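Local coordinates for sterol regulatory element-binding protein cleavage-activating protein (Schizosaccharomyces pombe, PDB 4YHC) that escorts the transcription factor precursor sre1 so that it is processed when sterol or oxygen is low, here represented by its cytoplasmic WD40 domain, at residues Cys290-His293 and Lys298-Tyr301; Asn345-Glu350 and Glu411-Ser416. The protein carries 9 engineered substitutions. One frame throughout, in Å; residues are numbered along the deposited sequence.

Contact 1 (Cys290-His293 and Lys298-Tyr301)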
ATOM      1  N   CYS A 290      -0.599  -8.263  -8.020  1.00 14.86           N
ATOM      2  CA  CYS A 290      -0.554  -7.262  -9.061  1.00 14.92           C
ATOM      3  C   CYS A 290       0.884  -7.054  -9.401  1.00 15.05           C
ATOM      4  O   CYS A 290       1.718  -6.907  -8.534  1.00 16.49           O
ATOM      5  CB  CYS A 290      -1.143  -5.914  -8.582  1.00 23.38           C
ATOM      6  SG  CYS A 290      -1.086  -4.615  -9.843  1.00 94.18           S
ATOM      7  N   PHE A 291       1.176  -6.996 -10.685  1.00 15.21           N
ATOM      8  CA  PHE A 291       2.561  -6.722 -11.174  1.00 20.74           C
ATOM      9  C   PHE A 291       2.563  -6.240 -12.637  1.00 16.19           C
ATOM     10  O   PHE A 291       1.534  -6.294 -13.316  1.00 15.65           O
ATOM     11  CB  PHE A 291       3.469  -7.943 -10.954  1.00 15.50           C
ATOM     12  CG  PHE A 291       3.056  -9.130 -11.742  1.00 17.74           C
ATOM     13  CD1 PHE A 291       2.172 -10.057 -11.241  1.00 20.10           C
ATOM     14  CD2 PHE A 291       3.548  -9.298 -13.033  1.00 18.50           C
ATOM     15  CE1 PHE A 291       1.822 -11.168 -11.990  1.00 19.14           C
ATOM     16  CE2 PHE A 291       3.196 -10.378 -13.789  1.00 19.22           C
ATOM     17  CZ  PHE A 291       2.325 -11.316 -13.282  1.00 18.64           C
ATOM     18  N   THR A 292       3.695  -5.685 -13.044  1.00 17.53           N
ATOM     19  CA  THR A 292       3.981  -5.379 -14.441  1.00 18.68           C
ATOM     20  C   THR A 292       4.858  -6.438 -15.011  1.00 16.35           C
ATOM     21  O   THR A 292       5.872  -6.835 -14.452  1.00 16.40           O
ATOM     22  CB  THR A 292       4.637  -4.013 -14.566  1.00 20.05           C
ATOM     23  OG1 THR A 292       3.727  -3.065 -14.000  1.00 19.23           O
ATOM     24  CG2 THR A 292       4.908  -3.615 -16.064  1.00 16.84           C
ATOM     25  N   HIS A 293       4.363  -6.991 -16.083  1.00 16.48           N
ATOM     26  CA  HIS A 293       4.983  -8.103 -16.758  1.00 16.73           C
ATOM     27  C   HIS A 293       6.279  -7.553 -17.380  1.00 20.16           C
ATOM     28  O   HIS A 293       6.254  -6.519 -18.110  1.00 21.93           O
ATOM     29  CB  HIS A 293       3.987  -8.562 -17.815  1.00 16.79           C
ATOM     30  CG  HIS A 293       4.253  -9.922 -18.357  1.00 17.30           C
ATOM     31  ND1 HIS A 293       5.411 -10.247 -19.064  1.00 18.53           N
ATOM     32  CD2 HIS A 293       3.535 -11.050 -18.269  1.00 16.87           C
ATOM     33  CE1 HIS A 293       5.343 -11.521 -19.420  1.00 20.24           C
ATOM     34  NE2 HIS A 293       4.210 -12.021 -18.954  1.00 17.19           N
ATOM     35  N   LYS A 298       2.814  -5.049 -19.648  1.00 19.16           N
ATOM     36  CA  LYS A 298       1.385  -4.926 -19.314  1.00 16.86           C
ATOM     37  C   LYS A 298       1.190  -5.106 -17.791  1.00 21.34           C
ATOM     38  O   LYS A 298       1.881  -5.858 -17.156  1.00 19.21           O
ATOM     39  CB  LYS A 298       0.535  -5.977 -20.012  1.00 25.19           C
ATOM     40  CG  LYS A 298       0.536  -5.874 -21.533  1.00 34.00           C
ATOM     41  CD  LYS A 298      -0.310  -4.730 -22.022  1.00 46.25           C
ATOM     42  CE  LYS A 298      -0.547  -4.809 -23.533  1.00 53.28           C
ATOM     43  NZ  LYS A 298       0.534  -4.051 -24.203  1.00 54.05           N
ATOM     44  N   VAL A 299       0.176  -4.456 -17.240  1.00 18.82           N
ATOM     45  CA  VAL A 299      -0.197  -4.714 -15.813  1.00 20.37           C
ATOM     46  C   VAL A 299      -1.132  -5.927 -15.746  1.00 17.87           C
ATOM     47  O   VAL A 299      -2.126  -6.025 -16.422  1.00 20.68           O
ATOM     48  CB  VAL A 299      -0.766  -3.451 -15.151  1.00 19.47           C
ATOM     49  CG1 VAL A 299      -1.205  -3.693 -13.649  1.00 15.54           C
ATOM     50  CG2 VAL A 299       0.254  -2.323 -15.258  1.00 18.84           C
ATOM     51  N   LEU A 300      -0.780  -6.846 -14.888  1.00 15.62           N
ATOM     52  CA  LEU A 300      -1.523  -8.062 -14.681  1.00 15.50           C
ATOM     53  C   LEU A 300      -1.993  -8.278 -13.212  1.00 15.26           C
ATOM     54  O   LEU A 300      -1.328  -7.915 -12.284  1.00 15.19           O
ATOM     55  CB  LEU A 300      -0.697  -9.257 -15.114  1.00 15.64           C
ATOM     56  CG  LEU A 300      -0.452  -9.739 -16.541  1.00 27.12           C
ATOM     57  CD1 LEU A 300      -1.661 -10.425 -17.084  1.00 26.33           C
ATOM     58  CD2 LEU A 300      -0.072  -8.621 -17.448  1.00 33.91           C
ATOM     59  N   TYR A 301      -3.138  -8.915 -13.083  1.00 16.25           N
ATOM     60  CA  TYR A 301      -3.748  -9.281 -11.786  1.00 19.36           C
ATOM     61  C   TYR A 301      -4.020 -10.760 -11.784  1.00 18.39           C
ATOM     62  O   TYR A 301      -4.687 -11.278 -12.675  1.00 20.20           O
ATOM     63  CB  TYR A 301      -5.028  -8.501 -11.549  1.00 14.93           C
ATOM     64  CG  TYR A 301      -4.794  -7.024 -11.456  1.00 15.47           C
ATOM     65  CD1 TYR A 301      -4.733  -6.233 -12.600  1.00 15.10           C
ATOM     66  CD2 TYR A 301      -4.664  -6.415 -10.197  1.00 18.02           C
ATOM     67  CE1 TYR A 301      -4.522  -4.864 -12.516  1.00 18.96           C
ATOM     68  CE2 TYR A 301      -4.445  -5.067 -10.098  1.00 16.03           C
ATOM     69  CZ  TYR A 301      -4.401  -4.279 -11.256  1.00 20.76           C
ATOM     70  OH  TYR A 301      -4.121  -2.975 -11.115  1.00 21.69           O
TER

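Contact 2 (Asn345-Glu350 and Glu411-Ser416)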
ATOM      1  N   ASN A 345      -6.965 -16.960 -11.796  1.00 26.95           N
ATOM      2  CA  ASN A 345      -7.698 -16.188 -12.767  1.00 28.41           C
ATOM      3  C   ASN A 345      -6.840 -14.942 -13.030  1.00 28.98           C
ATOM      4  O   ASN A 345      -6.338 -14.358 -12.087  1.00 23.51           O
ATOM      5  CB  ASN A 345      -9.058 -15.819 -12.217  1.00 46.20           C
ATOM      6  CG  ASN A 345     -10.005 -17.020 -12.154  1.00 72.16           C
ATOM      7  OD1 ASN A 345     -10.371 -17.605 -13.194  1.00 85.28           O
ATOM      8  ND2 ASN A 345     -10.417 -17.396 -10.938  1.00 78.26           N
ATOM      9  N   ILE A 346      -6.668 -14.583 -14.295  1.00 22.15           N
ATOM     10  CA  ILE A 346      -5.727 -13.590 -14.712  1.00 25.51           C
ATOM     11  C   ILE A 346      -6.476 -12.508 -15.455  1.00 29.90           C
ATOM     12  O   ILE A 346      -7.280 -12.761 -16.337  1.00 26.09           O
ATOM     13  CB  ILE A 346      -4.674 -14.210 -15.650  1.00 28.84           C
ATOM     14  CG1 ILE A 346      -3.937 -15.313 -14.951  1.00 26.25           C
ATOM     15  CG2 ILE A 346      -3.660 -13.196 -16.158  1.00 30.27           C
ATOM     16  CD1 ILE A 346      -3.003 -16.072 -15.887  1.00 32.30           C
ATOM     17  N   HIS A 347      -6.218 -11.274 -15.097  1.00 23.67           N
ATOM     18  CA  HIS A 347      -6.843 -10.162 -15.767  1.00 18.91           C
ATOM     19  C   HIS A 347      -5.701  -9.245 -16.175  1.00 25.08           C
ATOM     20  O   HIS A 347      -4.919  -8.764 -15.302  1.00 22.51           O
ATOM     21  CB  HIS A 347      -7.780  -9.454 -14.784  1.00 17.65           C
ATOM     22  CG  HIS A 347      -8.519  -8.296 -15.367  1.00 32.52           C
ATOM     23  ND1 HIS A 347      -9.580  -8.445 -16.232  1.00 41.18           N
ATOM     24  CD2 HIS A 347      -8.297  -6.961 -15.278  1.00 32.46           C
ATOM     25  CE1 HIS A 347      -9.989  -7.255 -16.643  1.00 34.43           C
ATOM     26  NE2 HIS A 347      -9.225  -6.345 -16.079  1.00 34.01           N
ATOM     27  N   GLU A 348      -5.633  -8.962 -17.476  1.00 20.44           N
ATOM     28  CA  GLU A 348      -4.619  -8.102 -18.036  1.00 16.93           C
ATOM     29  C   GLU A 348      -5.240  -6.778 -18.374  1.00 17.62           C
ATOM     30  O   GLU A 348      -6.290  -6.753 -18.941  1.00 20.68           O
ATOM     31  CB  GLU A 348      -4.076  -8.743 -19.335  1.00 19.70           C
ATOM     32  CG  GLU A 348      -3.129  -7.842 -20.136  1.00 23.08           C
ATOM     33  CD  GLU A 348      -2.423  -8.679 -21.268  1.00 64.84           C
ATOM     34  OE1 GLU A 348      -1.256  -8.493 -21.566  1.00 62.41           O
ATOM     35  OE2 GLU A 348      -3.008  -9.619 -21.800  1.00 66.78           O
ATOM     36  N   VAL A 349      -4.583  -5.686 -18.050  1.00 18.43           N
ATOM     37  CA  VAL A 349      -5.104  -4.367 -18.311  1.00 22.23           C
ATOM     38  C   VAL A 349      -4.382  -3.694 -19.518  1.00 33.86           C
ATOM     39  O   VAL A 349      -3.132  -3.701 -19.592  1.00 29.60           O
ATOM     40  CB  VAL A 349      -4.854  -3.444 -17.064  1.00 23.63           C
ATOM     41  CG1 VAL A 349      -5.269  -2.021 -17.362  1.00 21.95           C
ATOM     42  CG2 VAL A 349      -5.555  -3.987 -15.852  1.00 18.14           C
ATOM     43  N   GLU A 350      -5.151  -3.001 -20.348  1.00 40.34           N
ATOM     44  CA  GLU A 350      -4.610  -2.180 -21.460  1.00 40.19           C
ATOM     45  C   GLU A 350      -3.838  -0.980 -20.935  1.00 35.18           C
ATOM     46  O   GLU A 350      -4.155  -0.402 -19.890  1.00 33.93           O
ATOM     47  CB  GLU A 350      -5.702  -1.724 -22.438  1.00 40.33           C
ATOM     48  CG  GLU A 350      -6.706  -0.734 -21.862  1.00 60.68           C
ATOM     49  CD  GLU A 350      -7.724  -0.284 -22.914  1.00 83.02           C
ATOM     50  OE1 GLU A 350      -7.404  -0.372 -24.121  1.00 93.29           O
ATOM     51  OE2 GLU A 350      -8.836   0.166 -22.548  1.00 86.92           O
ATOM     52  N   GLU A 411     -13.492   6.674 -19.297  1.00 18.65           N
ATOM     53  CA  GLU A 411     -14.126   5.448 -18.945  1.00 22.73           C
ATOM     54  C   GLU A 411     -13.603   5.120 -17.516  1.00 17.88           C
ATOM     55  O   GLU A 411     -12.393   5.168 -17.259  1.00 23.52           O
ATOM     56  CB  GLU A 411     -13.835   4.326 -19.924  1.00 27.98           C
ATOM     57  CG  GLU A 411     -14.455   3.002 -19.474  1.00 34.02           C
ATOM     58  CD  GLU A 411     -13.821   1.764 -20.076  1.00 51.02           C
ATOM     59  OE1 GLU A 411     -12.677   1.827 -20.597  1.00 58.35           O
ATOM     60  OE2 GLU A 411     -14.463   0.686 -19.979  1.00 59.58           O
ATOM     61  N   VAL A 412     -14.539   4.958 -16.594  1.00 22.17           N
ATOM     62  CA  VAL A 412     -14.290   4.469 -15.218  1.00 19.20           C
ATOM     63  C   VAL A 412     -14.758   3.063 -15.120  1.00 21.17           C
ATOM     64  O   VAL A 412     -15.917   2.744 -15.463  1.00 21.46           O
ATOM     65  CB  VAL A 412     -15.051   5.287 -14.207  1.00 22.69           C
ATOM     66  CG1 VAL A 412     -14.505   5.048 -12.810  1.00 19.56           C
ATOM     67  CG2 VAL A 412     -14.931   6.728 -14.579  1.00 22.82           C
ATOM     68  N   TRP A 413     -13.905   2.155 -14.679  1.00 17.13           N
ATOM     69  CA  TRP A 413     -14.340   0.776 -14.689  1.00 16.55           C
ATOM     70  C   TRP A 413     -13.938   0.005 -13.452  1.00 25.74           C
ATOM     71  O   TRP A 413     -13.038   0.401 -12.714  1.00 16.13           O
ATOM     72  CB  TRP A 413     -13.832   0.043 -15.951  1.00 21.79           C
ATOM     73  CG  TRP A 413     -12.325   0.107 -16.176  1.00 19.16           C
ATOM     74  CD1 TRP A 413     -11.669   0.947 -16.924  1.00 18.80           C
ATOM     75  CD2 TRP A 413     -11.352  -0.794 -15.620  1.00 16.14           C
ATOM     76  NE1 TRP A 413     -10.305   0.675 -16.881  1.00 20.14           N
ATOM     77  CE2 TRP A 413     -10.100  -0.408 -16.096  1.00 16.21           C
ATOM     78  CE3 TRP A 413     -11.433  -1.876 -14.785  1.00 16.21           C
ATOM     79  CZ2 TRP A 413      -8.898  -1.067 -15.716  1.00 17.89           C
ATOM     80  CZ3 TRP A 413     -10.264  -2.507 -14.388  1.00 17.13           C
ATOM     81  CH2 TRP A 413      -9.007  -2.110 -14.893  1.00 15.74           C
ATOM     82  N   MET A 414     -14.590  -1.141 -13.270  1.00 19.17           N
ATOM     83  CA  MET A 414     -14.255  -2.030 -12.187  1.00 18.87           C
ATOM     84  C   MET A 414     -14.330  -3.435 -12.614  1.00 21.08           C
ATOM     85  O   MET A 414     -15.054  -3.766 -13.531  1.00 22.86           O
ATOM     86  CB  MET A 414     -15.207  -1.803 -11.023  1.00 16.24           C
ATOM     87  CG  MET A 414     -16.698  -1.972 -11.332  1.00 18.37           C
ATOM     88  SD  MET A 414     -17.762  -2.271  -9.825  1.00 22.34           S
ATOM     89  CE  MET A 414     -17.108  -3.754  -9.106  1.00 17.67           C
ATOM     90  N   TYR A 415     -13.579  -4.282 -11.942  1.00 19.71           N
ATOM     91  CA  TYR A 415     -13.630  -5.694 -12.133  1.00 16.96           C
ATOM     92  C   TYR A 415     -13.705  -6.377 -10.752  1.00 25.99           C
ATOM     93  O   TYR A 415     -12.828  -6.169  -9.885  1.00 15.41           O
ATOM     94  CB  TYR A 415     -12.392  -6.182 -12.897  1.00 18.45           C
ATOM     95  CG  TYR A 415     -12.411  -7.679 -13.216  1.00 24.85           C
ATOM     96  CD1 TYR A 415     -13.307  -8.191 -14.177  1.00 27.98           C
ATOM     97  CD2 TYR A 415     -11.556  -8.555 -12.571  1.00 20.87           C
ATOM     98  CE1 TYR A 415     -13.349  -9.559 -14.466  1.00 30.46           C
ATOM     99  CE2 TYR A 415     -11.602  -9.907 -12.828  1.00 29.39           C
ATOM    100  CZ  TYR A 415     -12.483 -10.404 -13.788  1.00 37.34           C
ATOM    101  OH  TYR A 415     -12.491 -11.748 -14.018  1.00 43.71           O
ATOM    102  N   SER A 416     -14.741  -7.203 -10.556  1.00 21.43           N
ATOM    103  CA  SER A 416     -14.886  -7.985  -9.336  1.00 22.46           C
ATOM    104  C   SER A 416     -14.227  -9.325  -9.578  1.00 31.30           C
ATOM    105  O   SER A 416     -14.746 -10.126 -10.396  1.00 24.30           O
ATOM    106  CB  SER A 416     -16.372  -8.170  -9.020  1.00 25.17           C
ATOM    107  OG  SER A 416     -16.511  -9.052  -7.920  1.00 31.06           O
TER

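Contact 1 (Cys290-His293 and Lys298-Tyr301)
Phe291 and Leu300 form the hydrogen-bonded pair of an antiparallel hairpin whose strand axes come within 4.7 Å at 155°, Leu300 N reaching Phe291 O at 2.9 Å almost straight and Phe291 N returning a bond to Leu300 O. A third backbone bond, His293 N to Lys298 O, grips the loop end. Cys290 and Tyr301 face each other as a non-hydrogen-bonded pair. With its sulfur anti to the backbone N (chi1 179°), Cys290 lies obliquely against the phenol ring, SG 3.4 Å from Tyr301 CE2 and 4.0 Å from the ring centroid. On the same sheet face, Val299 CG1 touches this sulfur at 3.9 Å, while Val299 CG2 meets Thr292 OG1. The other face carries Phe291, whose ring receives Leu300 CB over one side, 4.1 Å above the plane and toward the rim; Leu300 CD2 reaches on to His293 CB. At Tyr301, whose hydroxyl bonds Ser355 in strand 354-357, an alanine would probably leave the Cys290 sulfur without its aromatic neighbour and Ser355 OG without this partner. The pairing is therefore polar along the backbone, while sulfur-aromatic and apolar contacts clothe its two faces, the tyrosine hydroxyl carrying the hold onward to a neighbouring blade.

Contact 2 (Asn345-Glu350 and Glu411-Ser416)
His347 and Tyr415 lay their rings face to face, the planes only 11° apart and the centroids 4.4 Å from each other, although they belong to strands whose axes come no nearer than 10.4 Å and share no hydrogen bond. Each ring stands out from its backbone with CG anti to N (chi1 -179° in His347, -177° in Tyr415), and the two side chains slide past one another in opposite directions. The stack is offset: His347 ND1 sits over the centre of the phenol ring, 4.0 Å above its plane, whereas Tyr415 CG lies over one face of the imidazole, displaced toward its rim. Next along the same interface, Trp413 extends its six-membered ring toward Val349, which meets it with both methyls: CG2 is 4.0 Å from Trp413 CH2 and CG1 4.1 Å from Trp413 CZ2. The imidazole also approaches this indole obliquely, NE2 lying 4.3 Å from Trp413 CZ3, so the histidine touches both aromatic neighbours. Ser353 bonds the indole NE1, which probably limits turning of that ring, and Ile364 of strand 363-374 packs on both His347 and Trp413. Between strand 344-349 and strand 406-416, in the predicted fifth WD repeat, the contact is thus made by side chains, without backbone hydrogen bonds: the aromatic and apolar interleaving by which neighbouring blades of a WD40 beta-propeller pack face against face.

Along the chain the two contacts come in series, contact 1 closing before contact 2 opens, and their centres lie about 11 Å apart on the same side of the domain. Strands 299-304 and 344-349 join them as antiparallel neighbours in one sheet: Tyr301 N lies 2.8 Å from His347 O and Val299 O 3.0 Å from Val349 N, both probable hydrogen bonds. Contact 1 is therefore pairing within a blade, and contact 2 is packing from that blade's outer strand, 344-349, onto the next sheet, to which strand 406-416 belongs. Together they illustrate how a propeller is built, with backbone bonds inside each blade and side chains between blades, in the domain associated with sre1 recognition.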